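Local coordinates for copper-transporting ATPase (Sulfolobus solfataricus, PDB 2YJ3), which probably couples ATP hydrolysis to the transport of copper ions across the membrane as a type IB P-type ATPase, of which this piece is the catalytic cytoplasmic part, at residues F33-T38 / S159-D164; E177-L182 / V188-K193; V201-D206 / A212-A217; K193-G198 / L216-V221. The protein carries 1 engineered substitution. All blocks are in the same frame, centred on the assembly; numbering follows the deposited sequence.

Contact 1 of 4, residues F33-T38 / S159-D164. Engineered in segment 33-38: Glu34 (natural residue Asp). With SO4 (sulfate ion), chain C.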
# COMPACT_ATOMS: atom_id res chain seq x y z
N PHE A 33 5.68 -5.34 -8.43
CA PHE A 33 5.23 -4.27 -7.55
C PHE A 33 3.95 -4.64 -6.81
O PHE A 33 3.03 -5.20 -7.38
CB PHE A 33 4.95 -3.00 -8.34
CG PHE A 33 6.15 -2.40 -8.97
CD1 PHE A 33 6.90 -1.46 -8.28
CD2 PHE A 33 6.52 -2.74 -10.26
CE1 PHE A 33 8.01 -0.89 -8.86
CE2 PHE A 33 7.63 -2.17 -10.84
CZ PHE A 33 8.38 -1.24 -10.14
N GLU A 34 3.91 -4.29 -5.53
CA GLU A 34 2.67 -4.22 -4.79
C GLU A 34 1.99 -2.90 -5.10
O GLU A 34 2.59 -1.84 -4.92
CB GLU A 34 2.97 -4.28 -3.30
CG GLU A 34 2.91 -5.68 -2.74
CD GLU A 34 1.55 -5.99 -2.16
OE1 GLU A 34 0.54 -5.57 -2.77
OE2 GLU A 34 1.50 -6.62 -1.09
N LYS A 35 0.76 -2.94 -5.57
CA LYS A 35 0.09 -1.69 -5.91
C LYS A 35 0.22 -0.72 -4.75
O LYS A 35 0.74 0.38 -4.90
CB LYS A 35 -1.38 -1.93 -6.27
CG LYS A 35 -2.21 -0.65 -6.33
CD LYS A 35 -3.64 -0.92 -6.77
CE LYS A 35 -4.61 -0.88 -5.60
NZ LYS A 35 -4.94 0.51 -5.16
N THR A 36 -0.23 -1.14 -3.57
CA THR A 36 -0.40 -0.21 -2.47
C THR A 36 0.91 0.06 -1.74
O THR A 36 1.52 -0.86 -1.20
CB THR A 36 -1.41 -0.75 -1.45
OG1 THR A 36 -2.66 -0.96 -2.11
CG2 THR A 36 -1.57 0.23 -0.29
N GLY A 37 1.32 1.32 -1.72
CA GLY A 37 2.49 1.72 -0.96
C GLY A 37 3.73 1.87 -1.80
O GLY A 37 4.63 2.65 -1.46
N THR A 38 3.81 1.13 -2.91
CA THR A 38 4.98 1.23 -3.77
C THR A 38 4.73 2.10 -4.99
O THR A 38 5.42 3.09 -5.19
CB THR A 38 5.51 -0.15 -4.19
OG1 THR A 38 4.67 -0.70 -5.20
CG2 THR A 38 5.56 -1.08 -2.99
N SER A 159 -1.91 -7.10 -6.07
CA SER A 159 -2.72 -6.29 -5.17
C SER A 159 -3.86 -7.06 -4.55
O SER A 159 -4.44 -7.94 -5.18
CB SER A 159 -3.26 -5.06 -5.90
OG SER A 159 -4.15 -4.32 -5.09
N GLY A 160 -4.19 -6.73 -3.30
CA GLY A 160 -5.33 -7.31 -2.62
C GLY A 160 -6.55 -6.47 -2.91
O GLY A 160 -7.61 -6.64 -2.30
N ASP A 161 -6.40 -5.54 -3.85
CA ASP A 161 -7.48 -4.64 -4.20
C ASP A 161 -8.36 -5.18 -5.35
O ASP A 161 -7.97 -6.10 -6.07
CB ASP A 161 -6.93 -3.26 -4.54
CG ASP A 161 -7.82 -2.14 -4.05
OD1 ASP A 161 -9.05 -2.33 -4.00
OD2 ASP A 161 -7.28 -1.06 -3.73
N LYS A 162 -9.54 -4.58 -5.51
CA LYS A 162 -10.48 -5.04 -6.53
C LYS A 162 -9.99 -4.81 -7.95
O LYS A 162 -9.21 -3.89 -8.22
CB LYS A 162 -11.86 -4.40 -6.32
CG LYS A 162 -12.78 -5.22 -5.42
CD LYS A 162 -12.09 -5.56 -4.10
N GLU A 163 -10.48 -5.65 -8.86
CA GLU A 163 -10.11 -5.60 -10.28
C GLU A 163 -10.04 -4.19 -10.85
O GLU A 163 -9.01 -3.79 -11.38
CB GLU A 163 -11.08 -6.44 -11.13
CG GLU A 163 -10.68 -6.53 -12.61
CD GLU A 163 -9.24 -6.99 -12.80
N ASP A 164 -11.14 -3.45 -10.75
CA ASP A 164 -11.23 -2.15 -11.43
C ASP A 164 -10.20 -1.13 -10.95
O ASP A 164 -9.70 -0.33 -11.74
CB ASP A 164 -12.65 -1.58 -11.34
CG ASP A 164 -13.15 -1.45 -9.92
OD1 ASP A 164 -12.58 -2.10 -9.02
OD2 ASP A 164 -14.12 -0.69 -9.70
S SO4 C . -2.90 -5.05 -0.56
O1 SO4 C . -2.81 -6.49 -0.33
O2 SO4 C . -1.89 -4.64 -1.55
O3 SO4 C . -4.23 -4.70 -1.07
O4 SO4 C . -2.67 -4.37 0.70
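Lys35 lies along Ser159 and reaches Asp161 in a haloacid dehalogenase-like (HAD) P domain, where the Glu-Lys-Thr-Gly-Thr run, which starts on the last residue of strand 30-34 and reads Asp-Lys-Thr-Gly-Thr in the natural P-type signature, meets the Ser-Gly-Asp loop after strand 154-158. The tight, buried part is van der Waals packing along the lysine's aliphatic chain. Lys35 CB rests 3.7 Å from Ser159 CB, and Ser159 OG lies 3.5 Å from Lys35 CE. The same OG closes an ST turn by accepting from Asp161 N at 2.8 Å. With CG anti to the backbone N (chi1 167°), the lysine heads straight for the second loop, then bends at its last two torsions. Its NZ makes only a weak hydrogen bond and salt bridge to Asp161 OD2, at 3.2 Å; the stronger partner is Asp135. Lys35, Thr36, Ser159, Gly160 and Asp161 bind ATP in another crystal of this protein.

The looser side holds a sulfate, probably from the crystallisation liquor, beside exposed Gly160. Lys187 binds this sulfate and also forms a salt bridge with OE2 of the engineered Glu34, a cation shared by two anions. Gly160 N gives sulfate O3 a weak bond of 3.0 Å.

Contact 2 of 4, residues E177-L182 / V188-K193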
# COMPACT_ATOMS: atom_id res chain seq x y z
N GLU A 177 0.80 -7.03 -17.21
CA GLU A 177 0.57 -8.13 -16.28
C GLU A 177 0.29 -7.62 -14.86
O GLU A 177 1.11 -6.93 -14.26
CB GLU A 177 1.76 -9.10 -16.29
CG GLU A 177 1.38 -10.56 -16.09
CD GLU A 177 2.53 -11.51 -16.39
N TYR A 178 -0.89 -7.96 -14.35
CA TYR A 178 -1.29 -7.61 -13.00
C TYR A 178 -2.32 -8.63 -12.50
O TYR A 178 -3.09 -9.18 -13.28
CB TYR A 178 -1.91 -6.22 -12.98
CG TYR A 178 -3.28 -6.17 -13.61
CD1 TYR A 178 -4.42 -6.51 -12.88
CD2 TYR A 178 -3.44 -5.82 -14.95
CE1 TYR A 178 -5.67 -6.48 -13.45
CE2 TYR A 178 -4.70 -5.79 -15.54
CZ TYR A 178 -5.81 -6.13 -14.78
OH TYR A 178 -7.07 -6.11 -15.34
N TYR A 179 -2.32 -8.86 -11.19
CA TYR A 179 -3.30 -9.73 -10.56
C TYR A 179 -3.99 -8.94 -9.46
O TYR A 179 -3.35 -8.17 -8.77
CB TYR A 179 -2.62 -10.96 -9.96
CG TYR A 179 -1.82 -11.76 -10.97
CD1 TYR A 179 -0.64 -11.25 -11.51
CD2 TYR A 179 -2.25 -13.01 -11.41
CE1 TYR A 179 0.08 -11.96 -12.44
CE2 TYR A 179 -1.52 -13.73 -12.34
CZ TYR A 179 -0.36 -13.19 -12.85
OH TYR A 179 0.38 -13.90 -13.78
N SER A 180 -5.30 -9.12 -9.31
CA SER A 180 -6.03 -8.41 -8.27
C SER A 180 -6.68 -9.36 -7.27
O SER A 180 -6.65 -10.58 -7.44
CB SER A 180 -7.11 -7.54 -8.89
OG SER A 180 -8.11 -8.35 -9.46
N ASN A 181 -7.27 -8.78 -6.24
CA ASN A 181 -7.99 -9.50 -5.20
C ASN A 181 -7.18 -10.61 -4.55
O ASN A 181 -7.74 -11.63 -4.12
CB ASN A 181 -9.31 -10.06 -5.74
CG ASN A 181 -10.37 -10.12 -4.67
OD1 ASN A 181 -10.79 -11.20 -4.25
ND2 ASN A 181 -10.80 -8.95 -4.21
N LEU A 182 -5.87 -10.41 -4.46
CA LEU A 182 -4.99 -11.42 -3.91
C LEU A 182 -4.84 -11.33 -2.39
O LEU A 182 -4.67 -10.26 -1.83
CB LEU A 182 -3.61 -11.33 -4.55
CG LEU A 182 -3.57 -11.64 -6.04
CD1 LEU A 182 -2.13 -11.63 -6.50
CD2 LEU A 182 -4.20 -12.98 -6.32
N VAL A 188 2.20 -15.15 -2.18
CA VAL A 188 3.30 -16.07 -1.88
C VAL A 188 3.36 -17.21 -2.91
O VAL A 188 4.43 -17.54 -3.43
CB VAL A 188 3.24 -16.61 -0.43
CG1 VAL A 188 2.40 -17.88 -0.35
CG2 VAL A 188 4.63 -16.89 0.10
N ARG A 189 2.20 -17.80 -3.21
CA ARG A 189 2.12 -18.87 -4.21
C ARG A 189 2.54 -18.38 -5.61
O ARG A 189 3.12 -19.13 -6.39
CB ARG A 189 0.71 -19.47 -4.25
CG ARG A 189 0.42 -20.43 -3.09
CD ARG A 189 -1.06 -20.83 -3.02
NE ARG A 189 -1.25 -22.04 -2.23
CZ ARG A 189 -2.35 -22.32 -1.53
NH1 ARG A 189 -3.37 -21.46 -1.53
NH2 ARG A 189 -2.43 -23.45 -0.84
N ILE A 190 2.27 -17.12 -5.92
CA ILE A 190 2.69 -16.54 -7.19
C ILE A 190 4.21 -16.43 -7.30
O ILE A 190 4.81 -16.77 -8.32
CB ILE A 190 2.05 -15.16 -7.40
CG1 ILE A 190 0.57 -15.34 -7.75
CG2 ILE A 190 2.78 -14.40 -8.50
CD1 ILE A 190 -0.05 -14.13 -8.39
N ILE A 191 4.84 -15.95 -6.23
CA ILE A 191 6.29 -15.89 -6.19
C ILE A 191 6.87 -17.28 -6.38
O ILE A 191 7.72 -17.48 -7.25
CB ILE A 191 6.79 -15.31 -4.85
CG1 ILE A 191 6.20 -13.92 -4.60
CG2 ILE A 191 8.32 -15.29 -4.82
CD1 ILE A 191 6.58 -12.89 -5.63
N GLU A 192 6.42 -18.25 -5.59
CA GLU A 192 6.99 -19.59 -5.70
C GLU A 192 6.88 -20.14 -7.11
O GLU A 192 7.82 -20.76 -7.61
CB GLU A 192 6.36 -20.57 -4.71
CG GLU A 192 6.90 -21.98 -4.91
CD GLU A 192 6.63 -22.90 -3.74
OE1 GLU A 192 5.49 -23.42 -3.64
OE2 GLU A 192 7.57 -23.11 -2.94
N LYS A 193 5.72 -19.92 -7.75
CA LYS A 193 5.50 -20.36 -9.12
C LYS A 193 6.46 -19.69 -10.12
O LYS A 193 7.02 -20.35 -10.98
CB LYS A 193 4.05 -20.12 -9.54
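Ile190 sends one methyl group from helix 184-196 against Tyr179 and Leu182, and these two neighbours make up the whole contact between 177-182 and 188-193. The CB of Ile190 points toward the strand and loop, but neither it nor the branch methyl CG2 comes close to the other segment. CG1 leaves CB anti to the carbonyl carbon (chi1 -73°), and the nearly straight second torsion of -162° extends the chain outward from the helix. The work is left to CD1 at the tip.

This methyl sits over one face of the Tyr179 ring in a CH-pi contact, 4.0 Å from the centroid and 17° off the ring normal. It is displaced toward the rim on the CG and CD2 side, and Tyr179 CG and CD2 each lie 3.9 Å from it. The same CD1 meets Leu182 CD1 at 3.8 Å, methyl against methyl, with the two side chains at about a right angle. A single terminal carbon thereby sits in the corner formed by the Tyr179 face and the Leu182 methyl. No hydrogen bond crosses here, and the buried area is a modest 110 Å²; the contact lies near the surface.

Tyr179 also touches Ile156 and Leu158 of strand 154-158, while Ile191 of the helix turns to helix 211-216. Packing of a helix against the strand that precedes it, here the edge strand 177-179 of the mostly parallel sheet, is typical of the beta-alpha units of the Rossmann-like HAD fold.

Contact 3 of 4, residues V201-D206 / A212-A217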
# COMPACT_ATOMS: atom_id res chain seq x y z
N VAL A 201 13.39 -13.12 -9.37
CA VAL A 201 12.32 -12.18 -9.12
C VAL A 201 12.69 -11.19 -8.05
O VAL A 201 13.08 -11.56 -6.94
CB VAL A 201 11.05 -12.91 -8.64
CG1 VAL A 201 10.03 -11.91 -8.10
CG2 VAL A 201 10.44 -13.75 -9.76
N LEU A 202 12.56 -9.91 -8.37
CA LEU A 202 12.81 -8.86 -7.41
C LEU A 202 11.47 -8.27 -7.06
O LEU A 202 10.67 -7.95 -7.95
CB LEU A 202 13.73 -7.81 -8.00
CG LEU A 202 14.07 -6.58 -7.15
CD1 LEU A 202 15.40 -5.98 -7.61
CD2 LEU A 202 12.95 -5.56 -7.21
N MET A 203 11.19 -8.14 -5.78
CA MET A 203 9.87 -7.68 -5.41
C MET A 203 9.93 -6.47 -4.52
O MET A 203 10.76 -6.39 -3.63
CB MET A 203 9.07 -8.78 -4.72
CG MET A 203 7.69 -8.30 -4.35
SD MET A 203 6.61 -9.55 -3.67
CE MET A 203 5.12 -8.59 -3.38
N ILE A 204 9.00 -5.54 -4.75
CA ILE A 204 8.91 -4.32 -3.97
C ILE A 204 7.56 -4.28 -3.28
O ILE A 204 6.52 -4.34 -3.94
CB ILE A 204 9.03 -3.11 -4.89
CG1 ILE A 204 10.24 -3.29 -5.79
CG2 ILE A 204 9.09 -1.83 -4.07
CD1 ILE A 204 10.49 -2.14 -6.72
N GLY A 205 7.57 -4.15 -1.95
CA GLY A 205 6.34 -4.21 -1.17
C GLY A 205 6.37 -3.41 0.11
O GLY A 205 7.35 -2.72 0.43
N ASP A 206 5.27 -3.50 0.86
CA ASP A 206 5.09 -2.69 2.07
C ASP A 206 5.90 -3.23 3.24
O ASP A 206 6.26 -2.48 4.15
CB ASP A 206 3.61 -2.61 2.43
CG ASP A 206 3.00 -3.97 2.69
OD1 ASP A 206 3.23 -4.52 3.79
OD2 ASP A 206 2.29 -4.48 1.80
N ALA A 212 5.62 -12.42 3.58
CA ALA A 212 5.94 -13.79 3.18
C ALA A 212 6.36 -13.81 1.71
O ALA A 212 7.34 -14.46 1.35
CB ALA A 212 4.77 -14.72 3.43
N ALA A 213 5.62 -13.09 0.87
CA ALA A 213 5.96 -12.98 -0.55
C ALA A 213 7.37 -12.43 -0.76
O ALA A 213 8.13 -12.94 -1.59
CB ALA A 213 4.95 -12.11 -1.27
N LEU A 214 7.71 -11.40 0.01
CA LEU A 214 9.05 -10.80 -0.02
C LEU A 214 10.09 -11.80 0.42
O LEU A 214 11.15 -11.94 -0.21
CB LEU A 214 9.10 -9.58 0.90
CG LEU A 214 8.19 -8.41 0.52
CD1 LEU A 214 8.09 -7.38 1.65
CD2 LEU A 214 8.67 -7.75 -0.78
N ALA A 215 9.79 -12.49 1.52
CA ALA A 215 10.72 -13.46 2.07
C ALA A 215 11.14 -14.48 1.01
O ALA A 215 12.25 -15.00 1.05
CB ALA A 215 10.12 -14.16 3.29
N LEU A 216 10.26 -14.74 0.05
CA LEU A 216 10.57 -15.68 -1.03
C LEU A 216 11.16 -15.02 -2.27
O LEU A 216 11.65 -15.72 -3.17
CB LEU A 216 9.32 -16.47 -1.43
CG LEU A 216 8.77 -17.49 -0.44
CD1 LEU A 216 7.62 -18.26 -1.08
CD2 LEU A 216 9.86 -18.44 0.01
N ALA A 217 11.10 -13.70 -2.36
CA ALA A 217 11.60 -13.04 -3.56
C ALA A 217 13.09 -13.34 -3.70
O ALA A 217 13.80 -13.46 -2.71
CB ALA A 217 11.35 -11.54 -3.49
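Met203 lays its side chain against Ala213, Leu214 and Ala217, and apolar packing accounts for nearly all of this buried contact between strand 201-205 and helix 211-216. Its CG stands anti to the backbone N (chi1 -179°) and the chain beyond is fully extended, so that successive atoms meet successive partners. CB touches Ala217 CB at 3.8 Å, CG lies 3.7 Å from Leu214 CD2, and SD reaches Ala213 CB at 3.9 Å. The Met203 and Leu214 side chains cross at about a right angle, and the thioether lies against the small alanine CB of Ala213.

A second group of contacts sets methyls against backbone. Leu214 CD2 also lies over the strand near Gly205, 3.9 Å from Gly205 N. At the other end Ala217 CB is 3.9 Å from Val201 O.

Hydrogen bonds across the two segments are absent. Within the helical segment, Ala217 N bonds to Leu214 O at 2.8 Å as the chain leaves the last turn.

Residues 212-216 run roughly antiparallel to 201-205, with 150° between their directions and a closest axis approach of 8.4 Å, as the return limb of a beta-alpha-beta unit leading to strand 219-223. Ile191 of helix 184-196 also touches Met203, while strands 30-34 and 219-223 flank strand 201-205 in the sheet.

Contact 4 of 4, residues K193-G198 / L216-V221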
# COMPACT_ATOMS: atom_id res chain seq x y z
N LYS A 193 5.72 -19.92 -7.75
CA LYS A 193 5.50 -20.36 -9.12
C LYS A 193 6.46 -19.69 -10.12
O LYS A 193 7.02 -20.35 -10.98
CB LYS A 193 4.05 -20.12 -9.54
N LEU A 194 6.64 -18.38 -10.00
CA LEU A 194 7.61 -17.68 -10.84
C LEU A 194 9.02 -18.26 -10.67
O LEU A 194 9.73 -18.49 -11.65
CB LEU A 194 7.62 -16.17 -10.53
CG LEU A 194 6.63 -15.30 -11.31
CD1 LEU A 194 6.58 -15.75 -12.76
CD2 LEU A 194 5.25 -15.38 -10.69
N LYS A 195 9.42 -18.46 -9.42
CA LYS A 195 10.71 -19.07 -9.11
C LYS A 195 10.81 -20.52 -9.63
O LYS A 195 11.86 -20.92 -10.14
CB LYS A 195 10.98 -19.01 -7.61
CG LYS A 195 11.10 -17.59 -7.07
CD LYS A 195 11.37 -17.58 -5.57
CE LYS A 195 12.72 -18.18 -5.24
NZ LYS A 195 12.95 -18.19 -3.77
N GLN A 196 9.74 -21.29 -9.49
CA GLN A 196 9.68 -22.64 -10.04
C GLN A 196 9.87 -22.58 -11.56
O GLN A 196 10.56 -23.43 -12.15
CB GLN A 196 8.34 -23.33 -9.73
CG GLN A 196 8.09 -23.65 -8.25
CD GLN A 196 6.70 -24.24 -7.99
OE1 GLN A 196 6.02 -24.69 -8.91
NE2 GLN A 196 6.29 -24.25 -6.73
N ASN A 197 9.25 -21.59 -12.18
CA ASN A 197 9.31 -21.44 -13.63
C ASN A 197 10.69 -21.00 -14.11
O ASN A 197 10.96 -21.00 -15.30
CB ASN A 197 8.24 -20.45 -14.12
N GLY A 198 11.54 -20.62 -13.16
CA GLY A 198 12.92 -20.28 -13.47
C GLY A 198 13.24 -18.80 -13.37
O GLY A 198 14.39 -18.38 -13.55
N LEU A 216 10.26 -14.74 0.05
CA LEU A 216 10.57 -15.68 -1.03
C LEU A 216 11.16 -15.02 -2.27
O LEU A 216 11.65 -15.72 -3.17
CB LEU A 216 9.32 -16.47 -1.43
CG LEU A 216 8.77 -17.49 -0.44
CD1 LEU A 216 7.62 -18.26 -1.08
CD2 LEU A 216 9.86 -18.44 0.01
N ALA A 217 11.10 -13.70 -2.36
CA ALA A 217 11.60 -13.04 -3.56
C ALA A 217 13.09 -13.34 -3.70
O ALA A 217 13.80 -13.46 -2.71
CB ALA A 217 11.35 -11.54 -3.49
N ASP A 218 13.56 -13.46 -4.94
CA ASP A 218 15.00 -13.58 -5.15
C ASP A 218 15.73 -12.38 -4.55
O ASP A 218 16.71 -12.54 -3.83
CB ASP A 218 15.31 -13.79 -6.63
CG ASP A 218 14.95 -15.20 -7.10
OD1 ASP A 218 15.52 -16.16 -6.53
OD2 ASP A 218 14.09 -15.34 -7.99
N VAL A 219 15.24 -11.18 -4.84
CA VAL A 219 15.68 -10.01 -4.08
C VAL A 219 14.47 -9.17 -3.71
O VAL A 219 13.64 -8.85 -4.55
CB VAL A 219 16.81 -9.20 -4.78
CG1 VAL A 219 16.91 -9.57 -6.24
CG2 VAL A 219 16.63 -7.68 -4.56
N SER A 220 14.37 -8.86 -2.43
CA SER A 220 13.21 -8.20 -1.89
C SER A 220 13.54 -6.78 -1.48
O SER A 220 14.58 -6.51 -0.88
CB SER A 220 12.69 -8.97 -0.68
OG SER A 220 13.71 -9.09 0.30
N VAL A 221 12.60 -5.88 -1.76
CA VAL A 221 12.72 -4.50 -1.35
C VAL A 221 11.50 -4.12 -0.52
O VAL A 221 10.36 -4.28 -0.96
CB VAL A 221 12.79 -3.59 -2.58
CG1 VAL A 221 12.92 -2.12 -2.17
CG2 VAL A 221 13.92 -4.01 -3.48
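Lys195 donates a hydrogen bond from NZ to Leu216 O, 2.9 Å long, and so ties the last part of helix 184-196 to the C-terminal end of 211-216. The ammonium nitrogen meets the carbonyl at a C=O...N angle of 145°, tilted 16° from the carbonyl plane. A bend at the third torsion (65°) in an otherwise extended tail brings Lys195 CD (3.0 Å) as well as NZ against Leu216 O.

The next polar neighbour is Asp218. Its OD1 lies 4.3 Å from Lys195 NZ, beyond salt-bridge range, although the opposite charges would still be expected to attract. The carboxylate has its own bond through OD2 to the backbone N of Val201, at the start of the neighbouring strand. The Lys195 and Asp218 side chains run antiparallel alongside each other, leaving Lys195 CE 3.7 Å from OD1 and CG 3.9 Å from OD2 of Asp218.

Packing beyond this is sparse. Leu216 contributes mainly through its backbone, while its side chain turns to Val188 and Ile191 on the same helix as Lys195. The helix itself closes in a Schellman motif at Gly198, whose positive phi suits a residue without a side chain, and Leu194 touches Val201.

A lysine spanning two successive helices on one face of the mostly parallel sheet, beside the turn into strand 219-223, here fastens adjacent beta-alpha units of the Rossmann-like HAD domain.

How the contacts relate
From the N terminus, contact 1 closes the longest loop, bringing 33-38 back to 159-164 across 120 residues that include the separate six-stranded antiparallel sheet. Contact 2 follows in series, a short closure from strand 177-179 to helix 184-196; main-chain bonds from Ser159 and Asp161 to Leu182 and Asn181 join it to contact 1. Contact 4 then spans from the end of that helix to 216-221, and contact 3, a local strand-to-helix closure, lies within its span, sharing Leu216 and Ala217. Glu34 N to Ile204 O links contacts 1 and 3. Contact 1 joins two strand ends at the ATP site; contacts 2 to 4 tie helices 184-196 and 211-216 to the mostly parallel sheet and to each other.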